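Local coordinates for protein peptidase, zinc-dependent (Methanocorpusculum labreanum, PDB 3LMC) that binds a zinc ion and, at a separate four-cysteine site, an iron(III) ion, and probably works as a metallopeptidase that cleaves peptide bonds, at residues 141-146 with 176-181; 56-61 with 115-119; 48-54 with 98-104. All coordinates share one frame; numbering follows the deposited sequence.

Contact 1 of 3, residues 141-146 with 176-181; sequences DRIVKE and LDRKRK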
loop_
_atom_site.group_PDB
_atom_site.type_symbol
_atom_site.label_atom_id
_atom_site.label_comp_id
_atom_site.label_asym_id
_atom_site.label_seq_id
_atom_site.Cartn_x
_atom_site.Cartn_y
_atom_site.Cartn_z
ATOM N N ASP A 141 0.199 -10.540 -7.976
ATOM C CA ASP A 141 1.396 -10.961 -7.246
ATOM C C ASP A 141 2.180 -9.754 -6.772
ATOM O O ASP A 141 2.592 -9.687 -5.615
ATOM C CB ASP A 141 2.342 -11.770 -8.124
ATOM C CG ASP A 141 1.808 -13.138 -8.468
ATOM O OD1 ASP A 141 0.885 -13.623 -7.785
ATOM O OD2 ASP A 141 2.330 -13.726 -9.437
ATOM N N ARG A 142 2.436 -8.831 -7.692
ATOM C CA ARG A 142 3.302 -7.694 -7.396
ATOM C C ARG A 142 2.688 -6.732 -6.389
ATOM O O ARG A 142 3.356 -6.333 -5.426
ATOM C CB ARG A 142 3.681 -6.975 -8.686
ATOM C CG ARG A 142 4.555 -7.834 -9.581
ATOM C CD ARG A 142 4.657 -7.237 -10.998
ATOM N NE ARG A 142 5.599 -7.999 -11.804
ATOM C CZ ARG A 142 5.485 -8.185 -13.118
ATOM N NH1 ARG A 142 4.462 -7.661 -13.789
ATOM N NH2 ARG A 142 6.392 -8.916 -13.757
ATOM N N ILE A 143 1.415 -6.390 -6.579
ATOM C CA ILE A 143 0.737 -5.487 -5.640
ATOM C C ILE A 143 0.650 -6.070 -4.238
ATOM O O ILE A 143 0.765 -5.352 -3.254
ATOM C CB ILE A 143 -0.690 -5.148 -6.079
ATOM C CG1 ILE A 143 -0.672 -4.486 -7.459
ATOM C CG2 ILE A 143 -1.370 -4.233 -5.035
ATOM C CD1 ILE A 143 -2.052 -4.106 -7.971
ATOM N N VAL A 144 0.415 -7.375 -4.147
ATOM C CA VAL A 144 0.317 -8.027 -2.855
ATOM C C VAL A 144 1.650 -7.944 -2.127
ATOM O O VAL A 144 1.704 -7.631 -0.938
ATOM C CB VAL A 144 -0.022 -9.510 -3.016
ATOM C CG1 VAL A 144 0.180 -10.249 -1.679
ATOM C CG2 VAL A 144 -1.444 -9.677 -3.550
ATOM N N LYS A 145 2.722 -8.249 -2.855
ATOM C CA LYS A 145 4.057 -8.293 -2.290
ATOM C C LYS A 145 4.548 -6.920 -1.827
ATOM O O LYS A 145 5.156 -6.791 -0.763
ATOM C CB LYS A 145 5.021 -8.840 -3.329
ATOM C CG LYS A 145 4.899 -10.334 -3.608
ATOM C CD LYS A 145 5.727 -10.651 -4.856
ATOM C CE LYS A 145 5.758 -12.126 -5.150
ATOM N NZ LYS A 145 6.789 -12.379 -6.198
ATOM N N GLU A 146 4.282 -5.892 -2.624
ATOM C CA GLU A 146 4.751 -4.547 -2.290
ATOM C C GLU A 146 3.771 -3.891 -1.328
ATOM O O GLU A 146 4.160 -3.084 -0.485
ATOM C CB GLU A 146 4.959 -3.701 -3.546
ATOM C CG GLU A 146 5.209 -2.228 -3.272
ATOM C CD GLU A 146 6.579 -1.953 -2.671
ATOM O OE1 GLU A 146 7.396 -2.899 -2.575
ATOM O OE2 GLU A 146 6.843 -0.786 -2.304
ATOM N N LEU A 176 11.729 -7.623 -7.223
ATOM C CA LEU A 176 10.401 -7.686 -6.609
ATOM C C LEU A 176 9.735 -9.027 -6.943
ATOM O O LEU A 176 9.108 -9.666 -6.097
ATOM C CB LEU A 176 9.545 -6.483 -7.053
ATOM C CG LEU A 176 8.042 -6.432 -6.754
ATOM C CD1 LEU A 176 7.728 -6.970 -5.399
ATOM C CD2 LEU A 176 7.550 -5.022 -6.859
ATOM N N ASP A 177 9.901 -9.472 -8.181
ATOM C CA ASP A 177 9.285 -10.724 -8.608
ATOM C C ASP A 177 9.926 -11.924 -7.903
ATOM O O ASP A 177 9.285 -12.964 -7.741
ATOM C CB ASP A 177 9.359 -10.878 -10.132
ATOM C CG ASP A 177 8.341 -10.011 -10.865
ATOM O OD1 ASP A 177 7.407 -9.487 -10.211
ATOM O OD2 ASP A 177 8.471 -9.862 -12.101
ATOM N N ARG A 178 11.184 -11.778 -7.491
ATOM C CA ARG A 178 11.880 -12.845 -6.769
ATOM C C ARG A 178 11.407 -12.952 -5.320
ATOM O O ARG A 178 11.561 -14.003 -4.688
ATOM C CB ARG A 178 13.398 -12.653 -6.796
ATOM C CG ARG A 178 14.044 -12.877 -8.168
ATOM C CD ARG A 178 15.566 -12.812 -8.050
ATOM N NE ARG A 178 16.221 -12.709 -9.348
ATOM C CZ ARG A 178 16.761 -11.593 -9.833
ATOM N NH1 ARG A 178 16.738 -10.474 -9.120
ATOM N NH2 ARG A 178 17.335 -11.599 -11.030
ATOM N N LYS A 179 10.849 -11.873 -4.781
ATOM C CA LYS A 179 10.294 -11.949 -3.427
ATOM C C LYS A 179 9.177 -12.981 -3.439
ATOM O O LYS A 179 8.545 -13.197 -4.470
ATOM C CB LYS A 179 9.761 -10.601 -2.962
ATOM C CG LYS A 179 10.809 -9.509 -2.913
ATOM C CD LYS A 179 10.147 -8.169 -2.695
ATOM C CE LYS A 179 9.634 -8.019 -1.281
ATOM N NZ LYS A 179 8.874 -6.736 -1.143
ATOM N N ARG A 180 8.961 -13.643 -2.311
ATOM C CA ARG A 180 7.883 -14.624 -2.197
ATOM C C ARG A 180 6.775 -14.057 -1.319
ATOM O O ARG A 180 6.978 -13.058 -0.626
ATOM C CB ARG A 180 8.381 -15.941 -1.600
ATOM C CG ARG A 180 9.179 -16.826 -2.558
ATOM C CD ARG A 180 10.551 -16.242 -2.838
ATOM N NE ARG A 180 11.506 -17.264 -3.256
ATOM C CZ ARG A 180 11.918 -17.442 -4.507
ATOM N NH1 ARG A 180 11.464 -16.662 -5.480
ATOM N NH2 ARG A 180 12.789 -18.401 -4.784
ATOM N N LYS A 181 5.597 -14.673 -1.379
ATOM C CA LYS A 181 4.498 -14.259 -0.524
ATOM C C LYS A 181 4.762 -14.887 0.835
ATOM O O LYS A 181 4.209 -15.937 1.171
ATOM C CB LYS A 181 3.144 -14.684 -1.114
ATOM C CG LYS A 181 2.726 -13.832 -2.331
ATOM C CD LYS A 181 1.571 -14.430 -3.097
ATOM C CE LYS A 181 1.422 -13.754 -4.464
ATOM N NZ LYS A 181 0.532 -14.522 -5.390
HETATM O O HOH W 1 6.044 -10.984 -8.703
#
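Helical residues 141-146 face the end of helix 173-178 and the extended chain after it, with CA of Arg142 6.8 Å from CA of Asp177 and CA of Lys145 6.2 Å from CA of Lys181. The first segment belongs to helix 136-154, the zinc-binding helix that in metzincins carries the HExxH motif; here its zinc ligands His149 and His153 follow one to two turns further on. Arg142 grips Asp177 side-on: NE meets OD1 at 2.8 Å and NH2 meets OD2, both on syn lone pairs. With guanidinium and carboxylate nearly coplanar (19° apart), two charged bonds fix the rotation of each group, and NH1 turns instead to Asn127. Arginine suits the place because its flat guanidinium can offer two N-H groups to the two carboxylate oxygens at once. A second salt bridge joins Lys181 NZ to Asp141 OD1 at 2.6 Å, the ammonium coming from above the carboxylate plane; Lys181 also reaches Glu22 of helix 16-27. Lys179 sends its NZ to the carbonyl of Ile166, next to the iron ligand Cys165. Between the two bridges lies the buried Lys145. Its CB packs on CD1 of Leu176, which Phe108 touches too. Lysine suits position 145 because its extended apolar chain crosses to the carbonyls at and just after the end of helix 173-178, whose partial negative charge would probably favour the ammonium. Lys145 NZ donates to Lys179 O at 2.6 Å, tilted from the carbonyl plane, and to a water 3.0 Å away that in turn donates to Asp177 OD1.

Contact 2 of 3, residues 56-61 with 115-119; sequences VLLKLD and LGVAI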
loop_
_atom_site.group_PDB
_atom_site.type_symbol
_atom_site.label_atom_id
_atom_site.label_comp_id
_atom_site.label_asym_id
_atom_site.label_seq_id
_atom_site.Cartn_x
_atom_site.Cartn_y
_atom_site.Cartn_z
ATOM N N VAL A 56 0.812 12.813 -0.756
ATOM C CA VAL A 56 -0.373 11.964 -0.873
ATOM C C VAL A 56 -0.649 11.284 0.474
ATOM O O VAL A 56 -1.792 11.182 0.901
ATOM C CB VAL A 56 -0.227 10.906 -1.996
ATOM C CG1 VAL A 56 -1.491 10.049 -2.097
ATOM C CG2 VAL A 56 0.077 11.583 -3.367
ATOM N N LEU A 57 0.400 10.847 1.165
ATOM C CA LEU A 57 0.203 10.135 2.419
ATOM C C LEU A 57 -0.400 11.047 3.503
ATOM O O LEU A 57 -1.278 10.628 4.266
ATOM C CB LEU A 57 1.509 9.479 2.877
ATOM C CG LEU A 57 2.024 8.319 2.016
ATOM C CD1 LEU A 57 3.401 7.880 2.477
ATOM C CD2 LEU A 57 1.060 7.128 2.050
ATOM N N LEU A 58 0.055 12.296 3.550
ATOM C CA LEU A 58 -0.488 13.287 4.485
ATOM C C LEU A 58 -1.960 13.554 4.167
ATOM O O LEU A 58 -2.805 13.646 5.063
ATOM C CB LEU A 58 0.306 14.603 4.399
ATOM C CG LEU A 58 1.793 14.507 4.756
ATOM C CD1 LEU A 58 2.494 15.860 4.644
ATOM C CD2 LEU A 58 1.950 13.952 6.163
ATOM N N LYS A 59 -2.254 13.694 2.878
ATOM C CA LYS A 59 -3.623 13.865 2.416
ATOM C C LYS A 59 -4.496 12.655 2.790
ATOM O O LYS A 59 -5.685 12.808 3.100
ATOM C CB LYS A 59 -3.636 14.070 0.901
ATOM C CG LYS A 59 -4.969 14.457 0.354
ATOM C CD LYS A 59 -4.935 14.519 -1.179
ATOM C CE LYS A 59 -6.253 15.049 -1.742
ATOM N NZ LYS A 59 -6.173 15.219 -3.216
ATOM N N LEU A 60 -3.900 11.463 2.761
ATOM C CA LEU A 60 -4.615 10.235 3.106
ATOM C C LEU A 60 -4.985 10.214 4.597
ATOM O O LEU A 60 -6.090 9.815 4.977
ATOM C CB LEU A 60 -3.756 9.015 2.780
ATOM C CG LEU A 60 -4.445 7.837 2.099
ATOM C CD1 LEU A 60 -3.617 6.572 2.304
ATOM C CD2 LEU A 60 -5.854 7.659 2.635
ATOM N N ASP A 61 -4.055 10.631 5.446
ATOM C CA ASP A 61 -4.372 10.762 6.863
ATOM C C ASP A 61 -5.536 11.750 7.045
ATOM O O ASP A 61 -6.506 11.469 7.742
ATOM C CB ASP A 61 -3.156 11.218 7.653
ATOM C CG ASP A 61 -3.519 11.661 9.061
ATOM O OD1 ASP A 61 -3.916 10.810 9.891
ATOM O OD2 ASP A 61 -3.427 12.870 9.329
ATOM N N LEU A 115 1.700 7.879 10.900
ATOM C CA LEU A 115 0.281 8.152 10.642
ATOM C C LEU A 115 -0.521 6.934 10.139
ATOM O O LEU A 115 -1.679 7.067 9.713
ATOM C CB LEU A 115 0.117 9.302 9.655
ATOM C CG LEU A 115 0.720 10.649 10.033
ATOM C CD1 LEU A 115 0.389 11.681 8.950
ATOM C CD2 LEU A 115 0.235 11.111 11.404
ATOM N N GLY A 116 0.067 5.746 10.210
ATOM C CA GLY A 116 -0.649 4.553 9.788
ATOM C C GLY A 116 -1.238 4.660 8.385
ATOM O O GLY A 116 -2.358 4.208 8.144
ATOM N N VAL A 117 -0.500 5.264 7.454
ATOM C CA VAL A 117 -0.929 5.288 6.048
ATOM C C VAL A 117 0.193 4.835 5.132
ATOM O O VAL A 117 1.358 5.157 5.367
ATOM C CB VAL A 117 -1.369 6.693 5.584
ATOM C CG1 VAL A 117 -2.714 7.091 6.229
ATOM C CG2 VAL A 117 -0.255 7.733 5.875
ATOM N N ALA A 118 -0.162 4.104 4.079
ATOM C CA ALA A 118 0.817 3.624 3.118
ATOM C C ALA A 118 0.230 3.692 1.716
ATOM O O ALA A 118 -0.979 3.894 1.542
ATOM C CB ALA A 118 1.244 2.196 3.453
ATOM N N ILE A 119 1.084 3.524 0.712
ATOM C CA ILE A 119 0.641 3.639 -0.670
ATOM C C ILE A 119 1.419 2.685 -1.566
ATOM O O ILE A 119 2.611 2.458 -1.341
ATOM C CB ILE A 119 0.804 5.103 -1.189
ATOM C CG1 ILE A 119 0.116 5.300 -2.542
ATOM C CG2 ILE A 119 2.270 5.483 -1.297
ATOM C CD1 ILE A 119 -0.014 6.808 -2.953
#
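Asp61 OD1 and the carbonyl O of Leu115 are both bound by Arg64 NH2, while Arg64 NH1 takes Gly116 O and Arg65 pairs with Asp61 OD2. Beside this grip Asp61 CB packs on Leu115 CD1 at 3.8 Å. No hydrogen bond joins 56-61 to 115-119 directly; the rest is apolar. Val56 CG1 meets Ile119 CD1 at 3.7 Å, the two side chains crossing at about a right angle. Leu60 CD1 reaches Val117 CB at 4.0 Å, those side chains sliding past each other in opposite directions. Leu57 works from the flank: its CG lies anti to the carbonyl carbon (chi1 -68°), which carries CD2 over the backbone of Ala118, 3.6 Å from its C, and on to Ile119 CB. Val117 CG2 sits against Leu57 O at 3.5 Å. Beta-branched residues suit the strand because they put two carbons next to the backbone; Ile119 reaches further with CD1. Positive phi (53°) suits Gly116, which with Val117 faces Tyr112 in a G1 beta bulge. Ala118 points away, small enough to lie against Glu150 and Leu154 of helix 136-154. The sheet is thus covered by helix 53-66 on one face and the zinc-binding helix on the other, and its strand order, 31-34, 3-7, 90-94, 117-120 and the antiparallel edge strand 106-112, together with that helix is consistent with a metzincin-like domain.

Contact 3 of 3, residues 48-54 with 98-104; sequences RNQYDAV and DLYEPLA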
loop_
_atom_site.group_PDB
_atom_site.type_symbol
_atom_site.label_atom_id
_atom_site.label_comp_id
_atom_site.label_asym_id
_atom_site.label_seq_id
_atom_site.Cartn_x
_atom_site.Cartn_y
_atom_site.Cartn_z
ATOM N N ARG A 48 9.071 16.255 -13.548
ATOM C CA ARG A 48 9.230 14.825 -13.274
ATOM C C ARG A 48 8.118 13.984 -13.916
ATOM O O ARG A 48 8.332 12.826 -14.270
ATOM C CB ARG A 48 9.224 14.569 -11.764
ATOM C CG ARG A 48 10.566 14.651 -11.034
ATOM C CD ARG A 48 10.355 14.185 -9.595
ATOM N NE ARG A 48 11.571 14.102 -8.784
ATOM C CZ ARG A 48 12.257 12.982 -8.567
ATOM N NH1 ARG A 48 11.862 11.839 -9.118
ATOM N NH2 ARG A 48 13.348 13.005 -7.801
ATOM N N ASN A 49 6.931 14.570 -14.057
ATOM C CA ASN A 49 5.721 13.826 -14.441
ATOM C C ASN A 49 5.344 12.726 -13.435
ATOM O O ASN A 49 4.895 11.636 -13.819
ATOM C CB ASN A 49 5.841 13.234 -15.845
ATOM C CG ASN A 49 4.502 12.809 -16.409
ATOM O OD1 ASN A 49 3.450 13.240 -15.937
ATOM N ND2 ASN A 49 4.531 11.965 -17.430
ATOM N N GLN A 50 5.518 13.028 -12.150
ATOM C CA GLN A 50 5.307 12.054 -11.089
ATOM C C GLN A 50 4.674 12.755 -9.899
ATOM O O GLN A 50 4.714 13.992 -9.804
ATOM C CB GLN A 50 6.645 11.492 -10.616
ATOM C CG GLN A 50 7.520 10.870 -11.681
ATOM C CD GLN A 50 8.787 10.328 -11.064
ATOM O OE1 GLN A 50 9.615 11.093 -10.583
ATOM N NE2 GLN A 50 8.933 9.003 -11.044
ATOM N N TYR A 51 4.136 11.969 -8.969
ATOM C CA TYR A 51 3.528 12.536 -7.763
ATOM C C TYR A 51 4.352 12.303 -6.494
ATOM O O TYR A 51 4.841 11.200 -6.262
ATOM C CB TYR A 51 2.115 11.991 -7.570
ATOM C CG TYR A 51 1.176 12.281 -8.718
ATOM C CD1 TYR A 51 1.198 11.500 -9.864
ATOM C CD2 TYR A 51 0.265 13.334 -8.657
ATOM C CE1 TYR A 51 0.340 11.745 -10.908
ATOM C CE2 TYR A 51 -0.615 13.583 -9.707
ATOM C CZ TYR A 51 -0.567 12.789 -10.824
ATOM O OH TYR A 51 -1.419 13.017 -11.885
ATOM N N ASP A 52 4.489 13.354 -5.681
ATOM C CA ASP A 52 5.172 13.292 -4.385
ATOM C C ASP A 52 4.380 12.431 -3.407
ATOM O O ASP A 52 3.356 12.866 -2.886
ATOM C CB ASP A 52 5.291 14.716 -3.820
ATOM C CG ASP A 52 6.167 14.798 -2.560
ATOM O OD1 ASP A 52 6.520 13.754 -1.954
ATOM O OD2 ASP A 52 6.508 15.940 -2.177
ATOM N N ALA A 53 4.841 11.221 -3.137
ATOM C CA ALA A 53 4.050 10.303 -2.316
ATOM C C ALA A 53 3.920 10.760 -0.867
ATOM O O ALA A 53 2.974 10.373 -0.164
ATOM C CB ALA A 53 4.615 8.904 -2.384
ATOM N N VAL A 54 4.862 11.578 -0.404
ATOM C CA VAL A 54 4.786 12.080 0.970
ATOM C C VAL A 54 3.542 12.947 1.127
ATOM O O VAL A 54 2.795 12.793 2.082
ATOM C CB VAL A 54 6.039 12.880 1.377
ATOM C CG1 VAL A 54 5.863 13.443 2.779
ATOM C CG2 VAL A 54 7.294 11.995 1.307
ATOM N N ASP A 98 2.238 7.500 -10.972
ATOM C CA ASP A 98 3.657 7.186 -10.781
ATOM C C ASP A 98 4.197 7.995 -9.588
ATOM O O ASP A 98 3.984 9.212 -9.498
ATOM C CB ASP A 98 4.473 7.502 -12.037
ATOM C CG ASP A 98 5.904 6.968 -11.963
ATOM O OD1 ASP A 98 6.113 5.841 -11.442
ATOM O OD2 ASP A 98 6.819 7.677 -12.435
ATOM N N LEU A 99 4.896 7.321 -8.679
ATOM C CA LEU A 99 5.278 7.936 -7.404
ATOM C C LEU A 99 6.770 8.184 -7.307
ATOM O O LEU A 99 7.580 7.369 -7.771
ATOM C CB LEU A 99 4.870 7.039 -6.239
ATOM C CG LEU A 99 3.383 6.736 -6.121
ATOM C CD1 LEU A 99 3.148 5.838 -4.921
ATOM C CD2 LEU A 99 2.609 8.041 -5.988
ATOM N N TYR A 100 7.127 9.304 -6.689
ATOM C CA TYR A 100 8.503 9.509 -6.247
ATOM C C TYR A 100 8.578 9.996 -4.786
ATOM O O TYR A 100 7.567 10.336 -4.175
ATOM C CB TYR A 100 9.220 10.480 -7.185
ATOM C CG TYR A 100 8.908 11.936 -6.934
ATOM C CD1 TYR A 100 7.709 12.497 -7.360
ATOM C CD2 TYR A 100 9.826 12.759 -6.293
ATOM C CE1 TYR A 100 7.429 13.839 -7.140
ATOM C CE2 TYR A 100 9.556 14.104 -6.072
ATOM C CZ TYR A 100 8.357 14.635 -6.497
ATOM O OH TYR A 100 8.085 15.968 -6.274
ATOM N N GLU A 101 9.776 9.978 -4.215
ATOM C CA GLU A 101 10.041 10.731 -2.990
ATOM C C GLU A 101 11.341 11.499 -3.194
ATOM O O GLU A 101 12.130 11.160 -4.078
ATOM C CB GLU A 101 10.094 9.831 -1.755
ATOM C CG GLU A 101 11.019 8.628 -1.873
ATOM C CD GLU A 101 12.382 8.858 -1.257
ATOM O OE1 GLU A 101 13.114 7.863 -1.061
ATOM O OE2 GLU A 101 12.724 10.029 -0.964
ATOM N N PRO A 102 11.553 12.562 -2.412
ATOM C CA PRO A 102 12.700 13.441 -2.687
ATOM C C PRO A 102 14.015 12.708 -3.013
ATOM O O PRO A 102 14.696 13.098 -3.963
ATOM C CB PRO A 102 12.809 14.263 -1.408
ATOM C CG PRO A 102 11.362 14.400 -0.963
ATOM C CD PRO A 102 10.700 13.081 -1.326
ATOM N N LEU A 103 14.341 11.646 -2.280
ATOM C CA LEU A 103 15.624 10.957 -2.468
ATOM C C LEU A 103 15.665 9.935 -3.612
ATOM O O LEU A 103 16.709 9.308 -3.848
ATOM C CB LEU A 103 16.044 10.267 -1.169
ATOM C CG LEU A 103 17.005 11.006 -0.230
ATOM C CD1 LEU A 103 16.928 12.526 -0.402
ATOM C CD2 LEU A 103 16.730 10.590 1.208
ATOM N N ALA A 104 14.546 9.768 -4.316
ATOM C CA ALA A 104 14.410 8.667 -5.271
ATOM C C ALA A 104 13.834 9.085 -6.628
ATOM O O ALA A 104 12.971 9.959 -6.706
ATOM C CB ALA A 104 13.564 7.550 -4.661
#
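Arg48 lies flat on Tyr100, guanidinium and ring planes only 10° apart. CD stands over the middle of the ring, 3.5 Å from its centroid in a CH-pi contact, and the guanidinium runs on past the CD2 side, with Tyr100 CD2 above its centre. CG of Tyr100 lies between its backbone N and carbonyl carbon, and this chi1 of 80° turns the ring toward strand 50-52, its CD1-CE1 side coming close to Tyr51 O and Asp52 N. Gln50 completes the layer: its amide is nearly parallel to the ring, and OE1 rests against Tyr100 CB while taking Arg48 NH1 at 2.8 Å, in the carbonyl plane. An amide fits here because its other end can donate: Gln50 NE2 gives a bond of 2.9 Å to Asp98 OD2 and another to Asp105 O. Amide and carboxylate are turned 44° apart, and Asp98 OD2 is met from above the carboxylate plane; OD1 of the same aspartate pairs with Arg124. Beneath these side chains strands 50-52 and 99-101 pair in parallel within a small three-stranded mixed sheet, Tyr51 bonding from N to Asp98 O at 2.8 Å and from O to Tyr100 N at 3.0 Å. The pattern runs straight into helix 53-66, since Ala53 N bonds to Tyr100 O while Asp52, the N-cap, accepts Val54 N on OD1. Replacing Arg48 by an alanine would probably uncover this face of Tyr100 and leave Gln50 OE1 without its Arg48 donor, the amide then being held from NE2 alone. Arg48 NH1 and NH2 also share Ala104 O through two weak bonds, each 3.3 Å, while Ala53 CB and Leu99 CD2 pack together on the other face, beside Tyr51 CB.

From the N terminus, 48-54 covers a short strand and the start of the helix that 56-61 continues. Contact 3 closes the chain from 54 to 98 and contact 2 that from 61 to 115, so the two cross rather than nest. Both hold helix 53-66, to the small sheet at its start and to the main mixed sheet further along, and they touch where Ile119 CG2 meets Leu99 CD1 at 3.7 Å. Contact 1 follows in series, on the opposite side of the chain's centre from contact 2. It ties zinc-binding helix 136-154 to helix 173-178 and the chain after it, closing a loop that contains His149, His153, His159 and the iron ligands Cys160 and Cys165.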